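Local coordinates for protein probable 2-dehydropantoate 2-reductase (PDB 3EGO) that probably catalyses the NADPH-dependent reduction of 2-dehydropantoate (ketopantoate) to (R)-pantoate, a step of pantothenate biosynthesis, at residues A[184-189]-A[262-267]; A[189-194]-A[210-215]; A[177-182]-A[221-226]; A[103-108]-A[117-122]. One frame throughout, in Å; residues are numbered along the deposited sequence.

Contact 1 (A[184-189]-A[262-267])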
loop_
_atom_site.group_PDB
_atom_site.type_symbol
_atom_site.label_atom_id
_atom_site.label_comp_id
_atom_site.label_asym_id
_atom_site.label_seq_id
_atom_site.Cartn_x
_atom_site.Cartn_y
_atom_site.Cartn_z
ATOM N N VAL A 184 18.674 -6.598 4.688
ATOM C CA VAL A 184 18.598 -5.622 3.623
ATOM C C VAL A 184 17.291 -5.711 2.781
ATOM O O VAL A 184 16.595 -4.719 2.629
ATOM C CB VAL A 184 19.825 -5.759 2.691
ATOM C CG1 VAL A 184 19.624 -4.959 1.451
ATOM C CG2 VAL A 184 21.110 -5.324 3.436
ATOM N N ASN A 185 16.972 -6.883 2.250
ATOM C CA ASN A 185 15.791 -7.017 1.391
ATOM C C ASN A 185 14.511 -6.658 2.158
ATOM O O ASN A 185 13.625 -5.980 1.634
ATOM C CB ASN A 185 15.690 -8.435 0.812
ATOM C CG ASN A 185 16.846 -8.779 -0.145
ATOM O OD1 ASN A 185 17.100 -9.949 -0.415
ATOM N ND2 ASN A 185 17.542 -7.768 -0.643
ATOM N N ALA A 186 14.433 -7.097 3.414
ATOM C CA ALA A 186 13.221 -6.905 4.215
ATOM C C ALA A 186 12.954 -5.421 4.487
ATOM O O ALA A 186 11.815 -5.010 4.583
ATOM C CB ALA A 186 13.356 -7.691 5.525
ATOM N N CYS A 187 14.005 -4.615 4.618
ATOM C CA CYS A 187 13.838 -3.195 4.898
ATOM C C CYS A 187 13.542 -2.367 3.686
ATOM O O CYS A 187 12.843 -1.348 3.790
ATOM C CB CYS A 187 15.078 -2.605 5.555
ATOM S SG CYS A 187 15.389 -3.217 7.154
ATOM N N ILE A 188 14.100 -2.753 2.540
ATOM C CA ILE A 188 13.929 -1.945 1.344
ATOM C C ILE A 188 12.728 -2.355 0.503
ATOM O O ILE A 188 11.989 -1.500 0.026
ATOM C CB ILE A 188 15.163 -1.985 0.410
ATOM C CG1 ILE A 188 16.397 -1.363 1.092
ATOM C CG2 ILE A 188 14.853 -1.227 -0.899
ATOM C CD1 ILE A 188 17.744 -1.553 0.257
ATOM N N ASN A 189 12.551 -3.655 0.292
ATOM C CA ASN A 189 11.578 -4.153 -0.719
ATOM C C ASN A 189 10.067 -3.924 -0.472
ATOM O O ASN A 189 9.340 -3.436 -1.355
ATOM C CB ASN A 189 11.857 -5.631 -1.001
ATOM C CG ASN A 189 13.165 -5.848 -1.812
ATOM O OD1 ASN A 189 13.981 -4.939 -1.956
ATOM N ND2 ASN A 189 13.357 -7.057 -2.316
ATOM N N ASP A 262 6.225 -13.907 0.950
ATOM C CA ASP A 262 6.221 -15.024 1.899
ATOM C C ASP A 262 7.639 -15.423 2.293
ATOM O O ASP A 262 7.891 -15.760 3.459
ATOM C CB ASP A 262 5.500 -16.242 1.350
ATOM C CG ASP A 262 4.018 -16.050 1.247
ATOM O OD1 ASP A 262 3.474 -15.171 1.944
ATOM O OD2 ASP A 262 3.402 -16.790 0.451
ATOM N N ALA A 263 8.559 -15.381 1.326
ATOM C CA ALA A 263 9.945 -15.817 1.561
ATOM C C ALA A 263 10.758 -14.780 2.312
ATOM O O ALA A 263 11.668 -15.119 3.055
ATOM C CB ALA A 263 10.625 -16.168 0.243
ATOM N N ILE A 264 10.431 -13.512 2.137
ATOM C CA ILE A 264 11.141 -12.452 2.834
ATOM C C ILE A 264 10.447 -12.120 4.148
ATOM O O ILE A 264 11.062 -12.197 5.236
ATOM C CB ILE A 264 11.248 -11.186 1.992
ATOM C CG1 ILE A 264 12.054 -11.431 0.702
ATOM C CG2 ILE A 264 11.845 -10.044 2.785
ATOM C CD1 ILE A 264 13.528 -11.291 0.868
ATOM N N ILE A 265 9.184 -11.713 4.061
ATOM C CA ILE A 265 8.511 -11.191 5.241
ATOM C C ILE A 265 7.885 -12.292 6.050
ATOM O O ILE A 265 7.939 -12.241 7.290
ATOM C CB ILE A 265 7.380 -10.164 4.900
ATOM C CG1 ILE A 265 7.853 -9.106 3.895
ATOM C CG2 ILE A 265 6.873 -9.501 6.194
ATOM C CD1 ILE A 265 6.702 -8.363 3.244
ATOM N N GLY A 266 7.248 -13.241 5.358
ATOM C CA GLY A 266 6.510 -14.341 5.987
ATOM C C GLY A 266 7.409 -15.169 6.890
ATOM O O GLY A 266 6.969 -15.756 7.908
ATOM N N TYR A 267 8.681 -15.216 6.533
ATOM C CA TYR A 267 9.645 -15.918 7.394
ATOM C C TYR A 267 9.933 -15.175 8.713
ATOM O O TYR A 267 9.991 -15.789 9.792
ATOM C CB TYR A 267 10.929 -16.195 6.617
ATOM C CG TYR A 267 12.095 -16.529 7.498
ATOM C CD1 TYR A 267 12.384 -17.841 7.827
ATOM C CD2 TYR A 267 12.923 -15.537 7.963
ATOM C CE1 TYR A 267 13.467 -18.160 8.630
ATOM C CE2 TYR A 267 14.014 -15.838 8.761
ATOM C CZ TYR A 267 14.269 -17.153 9.100
ATOM O OH TYR A 267 15.351 -17.481 9.909
#

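Contact 2 (A[189-194]-A[210-215])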
loop_
_atom_site.group_PDB
_atom_site.type_symbol
_atom_site.label_atom_id
_atom_site.label_comp_id
_atom_site.label_asym_id
_atom_site.label_seq_id
_atom_site.Cartn_x
_atom_site.Cartn_y
_atom_site.Cartn_z
ATOM N N ASN A 189 12.551 -3.655 0.292
ATOM C CA ASN A 189 11.578 -4.153 -0.719
ATOM C C ASN A 189 10.067 -3.924 -0.472
ATOM O O ASN A 189 9.340 -3.436 -1.355
ATOM C CB ASN A 189 11.857 -5.631 -1.001
ATOM C CG ASN A 189 13.165 -5.848 -1.812
ATOM O OD1 ASN A 189 13.981 -4.939 -1.956
ATOM N ND2 ASN A 189 13.357 -7.057 -2.316
ATOM N N PRO A 190 9.568 -4.345 0.706
ATOM C CA PRO A 190 8.183 -4.091 1.052
ATOM C C PRO A 190 7.875 -2.610 1.057
ATOM O O PRO A 190 6.803 -2.226 0.597
ATOM C CB PRO A 190 8.068 -4.643 2.493
ATOM C CG PRO A 190 9.212 -5.622 2.652
ATOM C CD PRO A 190 10.293 -5.144 1.721
ATOM N N LEU A 191 8.797 -1.779 1.568
ATOM C CA LEU A 191 8.534 -0.353 1.670
ATOM C C LEU A 191 8.422 0.318 0.333
ATOM O O LEU A 191 7.532 1.152 0.130
ATOM C CB LEU A 191 9.612 0.388 2.473
ATOM C CG LEU A 191 9.340 0.617 3.949
ATOM C CD1 LEU A 191 9.354 -0.694 4.690
ATOM C CD2 LEU A 191 10.391 1.548 4.538
ATOM N N THR A 192 9.347 -0.006 -0.572
ATOM C CA THR A 192 9.310 0.537 -1.925
ATOM C C THR A 192 8.083 0.066 -2.701
ATOM O O THR A 192 7.505 0.813 -3.496
ATOM C CB THR A 192 10.588 0.217 -2.748
ATOM O OG1 THR A 192 10.796 -1.180 -2.797
ATOM C CG2 THR A 192 11.820 0.897 -2.161
ATOM N N ALA A 193 7.688 -1.173 -2.469
ATOM C CA ALA A 193 6.526 -1.718 -3.115
ATOM C C ALA A 193 5.298 -0.936 -2.700
ATOM O O ALA A 193 4.435 -0.695 -3.521
ATOM C CB ALA A 193 6.340 -3.157 -2.767
ATOM N N LEU A 194 5.193 -0.544 -1.433
ATOM C CA LEU A 194 3.973 0.195 -1.053
ATOM C C LEU A 194 3.982 1.666 -1.504
ATOM O O LEU A 194 2.947 2.213 -1.960
ATOM C CB LEU A 194 3.693 0.059 0.456
ATOM C CG LEU A 194 2.845 -1.149 0.855
ATOM C CD1 LEU A 194 3.615 -2.208 1.589
ATOM C CD2 LEU A 194 1.698 -0.668 1.748
ATOM N N ALA A 210 12.703 7.021 8.689
ATOM C CA ALA A 210 12.227 6.686 10.028
ATOM C C ALA A 210 11.324 5.447 10.020
ATOM O O ALA A 210 11.427 4.572 10.897
ATOM C CB ALA A 210 11.475 7.910 10.666
ATOM N N PHE A 211 10.435 5.351 9.031
ATOM C CA PHE A 211 9.646 4.125 8.933
ATOM C C PHE A 211 10.516 2.900 8.629
ATOM O O PHE A 211 10.369 1.853 9.255
ATOM C CB PHE A 211 8.543 4.298 7.881
ATOM C CG PHE A 211 7.463 3.261 7.961
ATOM C CD1 PHE A 211 6.229 3.561 8.557
ATOM C CD2 PHE A 211 7.666 2.000 7.434
ATOM C CE1 PHE A 211 5.225 2.583 8.636
ATOM C CE2 PHE A 211 6.652 1.014 7.479
ATOM C CZ PHE A 211 5.428 1.306 8.098
ATOM N N MET A 212 11.445 3.025 7.677
ATOM C CA MET A 212 12.433 1.941 7.465
ATOM C C MET A 212 13.161 1.516 8.751
ATOM O O MET A 212 13.348 0.330 9.009
ATOM C CB MET A 212 13.466 2.317 6.374
ATOM C CG MET A 212 14.122 1.065 5.710
ATOM S SD MET A 212 15.191 1.340 4.258
ATOM C CE MET A 212 16.275 2.607 4.854
ATOM N N LYS A 213 13.581 2.491 9.551
ATOM C CA LYS A 213 14.289 2.187 10.807
ATOM C C LYS A 213 13.428 1.353 11.737
ATOM O O LYS A 213 13.906 0.403 12.379
ATOM C CB LYS A 213 14.714 3.473 11.494
ATOM C CG LYS A 213 15.943 3.323 12.384
ATOM C CD LYS A 213 16.189 4.596 13.152
ATOM C CE LYS A 213 17.300 4.394 14.178
ATOM N NZ LYS A 213 17.836 5.733 14.585
ATOM N N LEU A 214 12.137 1.702 11.812
ATOM C CA LEU A 214 11.187 0.943 12.624
ATOM C C LEU A 214 11.065 -0.491 12.135
ATOM O O LEU A 214 10.973 -1.437 12.927
ATOM C CB LEU A 214 9.806 1.628 12.612
ATOM C CG LEU A 214 9.652 2.942 13.382
ATOM C CD1 LEU A 214 8.248 3.494 13.188
ATOM C CD2 LEU A 214 9.970 2.703 14.865
ATOM N N VAL A 215 11.025 -0.657 10.809
ATOM C CA VAL A 215 11.043 -2.000 10.238
ATOM C C VAL A 215 12.389 -2.692 10.565
ATOM O O VAL A 215 12.421 -3.834 10.991
ATOM C CB VAL A 215 10.817 -1.964 8.709
ATOM C CG1 VAL A 215 11.000 -3.335 8.105
ATOM C CG2 VAL A 215 9.374 -1.463 8.420
#

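Contact 3 (A[177-182]-A[221-226])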
loop_
_atom_site.group_PDB
_atom_site.type_symbol
_atom_site.label_atom_id
_atom_site.label_comp_id
_atom_site.label_asym_id
_atom_site.label_seq_id
_atom_site.Cartn_x
_atom_site.Cartn_y
_atom_site.Cartn_z
ATOM N N LEU A 177 25.365 -15.575 6.866
ATOM C CA LEU A 177 25.373 -15.296 5.417
ATOM C C LEU A 177 23.972 -14.831 4.926
ATOM O O LEU A 177 23.807 -13.746 4.328
ATOM C CB LEU A 177 25.835 -16.563 4.665
ATOM C CG LEU A 177 25.950 -16.334 3.144
ATOM C CD1 LEU A 177 26.786 -15.104 2.793
ATOM C CD2 LEU A 177 26.499 -17.579 2.496
ATOM N N LEU A 178 22.992 -15.663 5.181
ATOM C CA LEU A 178 21.601 -15.457 4.702
ATOM C C LEU A 178 20.885 -14.286 5.350
ATOM O O LEU A 178 20.181 -13.508 4.683
ATOM C CB LEU A 178 20.763 -16.737 4.866
ATOM C CG LEU A 178 21.180 -18.054 4.183
ATOM C CD1 LEU A 178 20.018 -18.941 3.792
ATOM C CD2 LEU A 178 22.054 -17.847 3.006
ATOM N N THR A 179 21.048 -14.152 6.665
ATOM C CA THR A 179 20.341 -13.093 7.376
ATOM C C THR A 179 20.949 -11.807 6.961
ATOM O O THR A 179 20.294 -10.799 6.940
ATOM C CB THR A 179 20.473 -13.192 8.932
ATOM O OG1 THR A 179 21.868 -13.163 9.305
ATOM C CG2 THR A 179 19.805 -14.433 9.431
ATOM N N GLY A 180 22.222 -11.831 6.605
ATOM C CA GLY A 180 22.888 -10.583 6.265
ATOM C C GLY A 180 22.330 -9.986 4.994
ATOM O O GLY A 180 22.372 -8.776 4.774
ATOM N N LYS A 181 21.827 -10.842 4.122
ATOM C CA LYS A 181 21.185 -10.360 2.896
ATOM C C LYS A 181 19.691 -10.094 3.178
ATOM O O LYS A 181 19.110 -9.151 2.655
ATOM C CB LYS A 181 21.364 -11.403 1.788
ATOM C CG LYS A 181 20.646 -11.074 0.449
ATOM C CD LYS A 181 21.054 -12.059 -0.674
ATOM C CE LYS A 181 19.943 -12.184 -1.724
ATOM N NZ LYS A 181 19.446 -10.836 -2.139
ATOM N N LEU A 182 19.079 -10.934 4.007
ATOM C CA LEU A 182 17.649 -10.767 4.318
ATOM C C LEU A 182 17.351 -9.425 4.989
ATOM O O LEU A 182 16.388 -8.753 4.606
ATOM C CB LEU A 182 17.121 -11.946 5.165
ATOM C CG LEU A 182 15.583 -11.923 5.273
ATOM C CD1 LEU A 182 14.952 -13.171 4.714
ATOM C CD2 LEU A 182 15.177 -11.713 6.688
ATOM N N ARG A 221 15.857 -7.537 15.637
ATOM C CA ARG A 221 15.591 -8.348 16.828
ATOM C C ARG A 221 15.124 -9.776 16.542
ATOM O O ARG A 221 15.584 -10.728 17.197
ATOM C CB ARG A 221 14.608 -7.654 17.769
ATOM C CG ARG A 221 14.270 -8.468 19.018
ATOM C CD ARG A 221 15.547 -8.855 19.842
ATOM N NE ARG A 221 15.211 -9.758 20.949
ATOM C CZ ARG A 221 15.093 -11.076 20.823
ATOM N NH1 ARG A 221 15.321 -11.658 19.644
ATOM N NH2 ARG A 221 14.754 -11.823 21.869
ATOM N N ILE A 222 14.213 -9.954 15.584
ATOM C CA ILE A 222 13.707 -11.281 15.254
ATOM C C ILE A 222 14.861 -12.194 14.797
ATOM O O ILE A 222 14.926 -13.389 15.148
ATOM C CB ILE A 222 12.640 -11.201 14.100
ATOM C CG1 ILE A 222 11.334 -10.558 14.603
ATOM C CG2 ILE A 222 12.347 -12.549 13.533
ATOM C CD1 ILE A 222 10.494 -9.887 13.464
ATOM N N LEU A 223 15.776 -11.626 14.018
ATOM C CA LEU A 223 16.906 -12.404 13.477
ATOM C C LEU A 223 18.066 -12.539 14.471
ATOM O O LEU A 223 19.012 -13.337 14.232
ATOM C CB LEU A 223 17.438 -11.751 12.192
ATOM C CG LEU A 223 16.461 -11.717 11.023
ATOM C CD1 LEU A 223 16.958 -10.741 9.967
ATOM C CD2 LEU A 223 16.172 -13.115 10.422
ATOM N N LYS A 224 18.029 -11.729 15.534
ATOM C CA LYS A 224 19.105 -11.687 16.521
ATOM C C LYS A 224 20.457 -11.379 15.867
ATOM O O LYS A 224 21.437 -12.108 16.049
ATOM C CB LYS A 224 19.162 -13.030 17.254
ATOM C CG LYS A 224 17.947 -13.308 18.115
ATOM C CD LYS A 224 17.852 -14.775 18.476
ATOM C CE LYS A 224 16.810 -15.002 19.543
ATOM N NZ LYS A 224 16.648 -16.459 19.838
ATOM N N LEU A 225 20.502 -10.304 15.094
ATOM C CA LEU A 225 21.706 -9.939 14.369
ATOM C C LEU A 225 22.814 -9.512 15.312
ATOM O O LEU A 225 22.602 -8.664 16.183
ATOM C CB LEU A 225 21.407 -8.799 13.404
ATOM C CG LEU A 225 20.425 -9.176 12.296
ATOM C CD1 LEU A 225 20.377 -8.062 11.283
ATOM C CD2 LEU A 225 20.833 -10.499 11.658
ATOM N N GLU A 226 24.001 -10.077 15.103
ATOM C CA GLU A 226 25.174 -9.745 15.902
ATOM C C GLU A 226 25.346 -8.233 16.032
ATOM O O GLU A 226 25.023 -7.653 17.066
ATOM C CB GLU A 226 26.435 -10.394 15.302
#

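Contact 4 (A[103-108]-A[117-122])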
loop_
_atom_site.group_PDB
_atom_site.type_symbol
_atom_site.label_atom_id
_atom_site.label_comp_id
_atom_site.label_asym_id
_atom_site.label_seq_id
_atom_site.Cartn_x
_atom_site.Cartn_y
_atom_site.Cartn_z
ATOM N N GLY A 103 12.338 -18.301 3.649
ATOM C CA GLY A 103 11.185 -19.196 3.845
ATOM C C GLY A 103 11.539 -20.662 3.627
ATOM O O GLY A 103 10.927 -21.562 4.226
ATOM N N HIS A 104 12.542 -20.923 2.787
ATOM C CA HIS A 104 12.953 -22.314 2.528
ATOM C C HIS A 104 13.675 -22.908 3.721
ATOM O O HIS A 104 13.732 -24.131 3.879
ATOM C CB HIS A 104 13.818 -22.448 1.266
ATOM C CG HIS A 104 15.103 -21.676 1.309
ATOM N ND1 HIS A 104 15.145 -20.309 1.487
ATOM C CD2 HIS A 104 16.387 -22.067 1.128
ATOM C CE1 HIS A 104 16.397 -19.895 1.443
ATOM N NE2 HIS A 104 17.172 -20.941 1.220
ATOM N N ILE A 105 14.218 -22.030 4.547
ATOM C CA ILE A 105 14.979 -22.441 5.726
ATOM C C ILE A 105 14.070 -23.188 6.700
ATOM O O ILE A 105 14.483 -24.170 7.296
ATOM C CB ILE A 105 15.634 -21.229 6.403
ATOM C CG1 ILE A 105 16.681 -20.604 5.469
ATOM C CG2 ILE A 105 16.240 -21.627 7.729
ATOM C CD1 ILE A 105 17.759 -21.609 4.985
ATOM N N HIS A 106 12.813 -22.756 6.822
ATOM C CA HIS A 106 11.836 -23.514 7.620
ATOM C C HIS A 106 11.530 -24.901 7.007
ATOM O O HIS A 106 11.401 -25.894 7.727
ATOM C CB HIS A 106 10.563 -22.685 7.885
ATOM C CG HIS A 106 10.780 -21.511 8.792
ATOM N ND1 HIS A 106 10.169 -20.292 8.593
ATOM C CD2 HIS A 106 11.550 -21.366 9.898
ATOM C CE1 HIS A 106 10.548 -19.447 9.539
ATOM N NE2 HIS A 106 11.391 -20.072 10.342
ATOM N N ASP A 107 11.451 -24.978 5.683
ATOM C CA ASP A 107 11.253 -26.262 5.003
ATOM C C ASP A 107 12.441 -27.210 5.184
ATOM O O ASP A 107 12.269 -28.412 5.394
ATOM C CB ASP A 107 10.992 -26.045 3.505
ATOM C CG ASP A 107 10.114 -24.819 3.223
ATOM O OD1 ASP A 107 9.624 -24.179 4.189
ATOM O OD2 ASP A 107 9.929 -24.485 2.030
ATOM N N LEU A 108 13.651 -26.663 5.093
ATOM C CA LEU A 108 14.876 -27.452 5.243
ATOM C C LEU A 108 15.137 -27.941 6.661
ATOM O O LEU A 108 15.699 -29.015 6.848
ATOM C CB LEU A 108 16.095 -26.632 4.820
ATOM C CG LEU A 108 16.175 -26.129 3.394
ATOM C CD1 LEU A 108 17.481 -25.410 3.198
ATOM C CD2 LEU A 108 16.035 -27.264 2.459
ATOM N N ILE A 117 22.983 -30.847 2.222
ATOM C CA ILE A 117 22.338 -29.581 1.938
ATOM C C ILE A 117 23.254 -28.414 2.150
ATOM O O ILE A 117 23.865 -28.268 3.215
ATOM C CB ILE A 117 21.102 -29.372 2.794
ATOM C CG1 ILE A 117 20.179 -30.584 2.693
ATOM C CG2 ILE A 117 20.357 -28.077 2.354
ATOM C CD1 ILE A 117 19.749 -30.915 1.274
ATOM N N TYR A 118 23.306 -27.567 1.119
ATOM C CA TYR A 118 24.060 -26.341 1.122
ATOM C C TYR A 118 23.115 -25.205 0.776
ATOM O O TYR A 118 22.120 -25.384 0.056
ATOM C CB TYR A 118 25.224 -26.416 0.118
ATOM C CG TYR A 118 26.073 -27.653 0.374
ATOM C CD1 TYR A 118 27.084 -27.651 1.348
ATOM C CD2 TYR A 118 25.815 -28.833 -0.299
ATOM C CE1 TYR A 118 27.826 -28.818 1.607
ATOM C CE2 TYR A 118 26.547 -29.993 -0.051
ATOM C CZ TYR A 118 27.553 -29.979 0.900
ATOM O OH TYR A 118 28.249 -31.155 1.121
ATOM N N VAL A 119 23.494 -24.034 1.231
ATOM C CA VAL A 119 22.664 -22.860 1.151
ATOM C C VAL A 119 23.578 -21.699 0.729
ATOM O O VAL A 119 24.718 -21.642 1.159
ATOM C CB VAL A 119 22.072 -22.752 2.598
ATOM C CG1 VAL A 119 22.613 -21.607 3.441
ATOM C CG2 VAL A 119 20.553 -23.163 2.701
ATOM N N GLY A 120 23.107 -20.791 -0.128
ATOM C CA GLY A 120 23.945 -19.667 -0.560
ATOM C C GLY A 120 23.196 -18.471 -1.092
ATOM O O GLY A 120 21.984 -18.505 -1.237
ATOM N N ILE A 121 23.923 -17.402 -1.346
ATOM C CA ILE A 121 23.329 -16.220 -1.901
ATOM C C ILE A 121 24.041 -15.859 -3.186
ATOM O O ILE A 121 25.227 -16.161 -3.383
ATOM C CB ILE A 121 23.389 -15.034 -0.941
ATOM C CG1 ILE A 121 24.842 -14.700 -0.593
ATOM C CG2 ILE A 121 22.564 -15.349 0.342
ATOM C CD1 ILE A 121 24.929 -13.445 0.272
ATOM N N VAL A 122 23.297 -15.206 -4.056
ATOM C CA VAL A 122 23.824 -14.831 -5.352
ATOM C C VAL A 122 23.950 -13.317 -5.349
ATOM O O VAL A 122 22.936 -12.618 -5.274
ATOM C CB VAL A 122 22.837 -15.207 -6.455
ATOM C CG1 VAL A 122 23.300 -14.642 -7.811
ATOM C CG2 VAL A 122 22.633 -16.730 -6.506
#

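Contact 1 (A[184-189]-A[262-267])
Ile264 faces the helix of Asn185 and Ala186 with its CG2 methyl anti to its own backbone N and its CG1 anti to the carbonyl carbon (chi1 -62°); chi2 of -86° swings CD1 round to the side of CG2, so both methyls face the other helix, one on Asn185 and one on Ala186. CG2 drops against the backbone of Ala186, 3.7 Å from Ala186 CA and 3.9 Å from Ala186 CB. CD1 lies against the aliphatic root of Asn185, 3.6 Å from Asn185 CB, the two side chains crossing at about a right angle. Because the alanine has only a methyl to offer, the two helices come close here: Ala186 CA and Ile264 CA are 6.1 Å apart. The amide of Asn185 is carried past the isoleucine methyl toward its polar partner, Lys181, whose NZ is hydrogen-bonded to Asn185 OD1. By similarity Lys181 is the proton donor and Asn185 binds substrate, so the apolar contact flanks the probable active site, with Ile264 CD1 packed against the base of the asparagine. Were Ile264 shortened to an alanine, a gap between the helices is likely to open, with Asn185 CB losing the methyl against it. The contact is buried and joins helix 174-195 to helix 261-274 in the all-helical C-terminal part of the chain. On other sides of segment 184-189, helix 228-241 takes Val184, Cys187 and Ile188, and helix 206-223 meets Cys187, while Tyr267 of the partner helix touches Leu223 of helix 206-223.

Contact 2 (A[189-194]-A[210-215])
The forked end of Leu191 fills a shallow hollow formed by Phe211, Met212 and Val215, packing helix 174-195 on helix 206-223 in the helical C-terminal part; segment 189-194 begins at Asn189, which by similarity binds substrate. Chi1 of -95° lies well away from a staggered value and turns the fork so that CD2 faces Met212 and CD1 faces Val215. The CD2 prong goes deepest, passing between side chains to the backbone, where it rests 3.6 Å from Met212 CA and 3.7 Å from Met212 CB. Leu191 CD1 takes the other wall, 3.8 Å from Val215 CG2, the two side chains running past each other in opposite directions. The aromatic ring closes the hollow obliquely, with Phe211 CD2 4.0 Å from Leu191 CD2. With CG anti to its backbone N (chi1 -156°), Met212 keeps CB and CG beside the leucine while its thioether bends off toward helix 228-241. The segment axes come no closer than 10.9 Å and run at 141°, so side chains from both helices fill the space between the backbones. A glycine in place of Leu191 would probably leave that hollow unfilled and the Phe211 ring less firmly held. Phe211 also stacks on Phe284 of the second subunit, just behind the dimer interface. No hydrogen bond or charge joins the segments, so the fit probably depends on how well these branched and aromatic shapes match.

Contact 3 (A[177-182]-A[221-226])
A threonine hydroxyl oxygen lies against a leucine methyl here: Thr179 OG1 is 3.7 Å from Leu225 CD2, and Thr179 CB is almost as near to the same methyl. The hydroxyl spends its polarity inside its own helix, on the carbonyl oxygen of Tyr175 one turn earlier. Chi1 of 58° sets OG1 between the backbone N and the carbonyl carbon, which lets it turn back to that carbonyl and leaves the CG2 methyl to the neighbouring helix. There Thr179 CG2 meets Leu223 CD2 at 4.0 Å, the two side chains sliding past each other in opposite directions. One turn on, Leu182 comes in obliquely, its CD2 3.9 Å from Leu223 CD1, so the fork of Leu223 is shared between two residues of helix 174-195. The partner helix ends in a Schellman motif: Lys224, with positive phi (56°), is its C-prime residue, and Leu225 N bonds back to the carbonyl oxygen of Cys220. This reversal brings Leu225 round to the threonine while Leu223 remains on the last turn. Tyr175 also reaches the same helix end, its OH hydrogen-bonded to Leu223 O. Met102 touches both Thr179 and Leu182, and Leu268 of helix 261-274 touches both Leu182 and Leu223. On another side of segment 177-182, Leu177 and Leu178 meet Ile121 of strand 116-128.

Contact 4 (A[103-108]-A[117-122])
Val119 and Leu108 meet where a helix packs on the sheet in a beta-alpha-beta unit of the Rossmann-type part, which probably binds NADP; the unit is built from strand 94-97, helix 103-109 and strand 116-128. The segments of helix and final strand run nearly antiparallel, at 176°, with their axes 11.2 Å apart at closest approach. Val119 has the largest share of the contact. Its chi1 of 109° is far from staggered, so the placing of its methyls is somewhat doubtful; as modelled, CG2 meets Leu108 CD1 at 3.8 Å and Ile105 CD1 at 3.9 Å, a single methyl receiving the ends of two helix side chains. Leu108 crosses it obliquely, with CG anti to its carbonyl carbon (chi1 -61°) and the chain then extended to reach the sheet. Its CD1 also bridges to the third main participant, Ile117, two residues earlier on the same face of the strand. Ile105 arrives at about a right angle to the valine, and its tip turns toward the strand although its root does not. Around the group, Phe97 of the adjacent strand 94-97 touches His104, Leu108 and Ile117, and Phe84 of helix 80-86 backs Leu108. From the helical part of the chain, Leu178 of helix 174-195 leans on both Ile105 and Val119, extending the apolar layer beyond this unit. The imidazole of His104 is only a loose neighbour of Val119. One face of that ring is overlain, toward its rim, by Ile105 CD1, which sits 3.9 Å above the plane; Leu108 CD1 lies 4.0 Å from Ile117 CG2.

In the fold
All four contacts are buried and apolar across their segments, but they serve different levels of the fold. Contacts 1, 2 and 3 lie along helix 174-195: contacts 2 and 3 tie it to helix 206-223 at places about 17 Å apart between centres, and contact 1 ties it to helix 261-274. Contact 4, nearest the centre of the chain, is the helix-on-sheet layer of the Rossmann-type part, and it reaches contact 3 through Leu178 and contact 1 where Tyr267 nears Gly103. Contact 2 lies farthest out and adjoins the second subunit. Contacts 1 and 3 bring one polar side chain each (Asn185, Thr179), bonded within its own helix, whereas the touching side chains of contact 2 are all apolar.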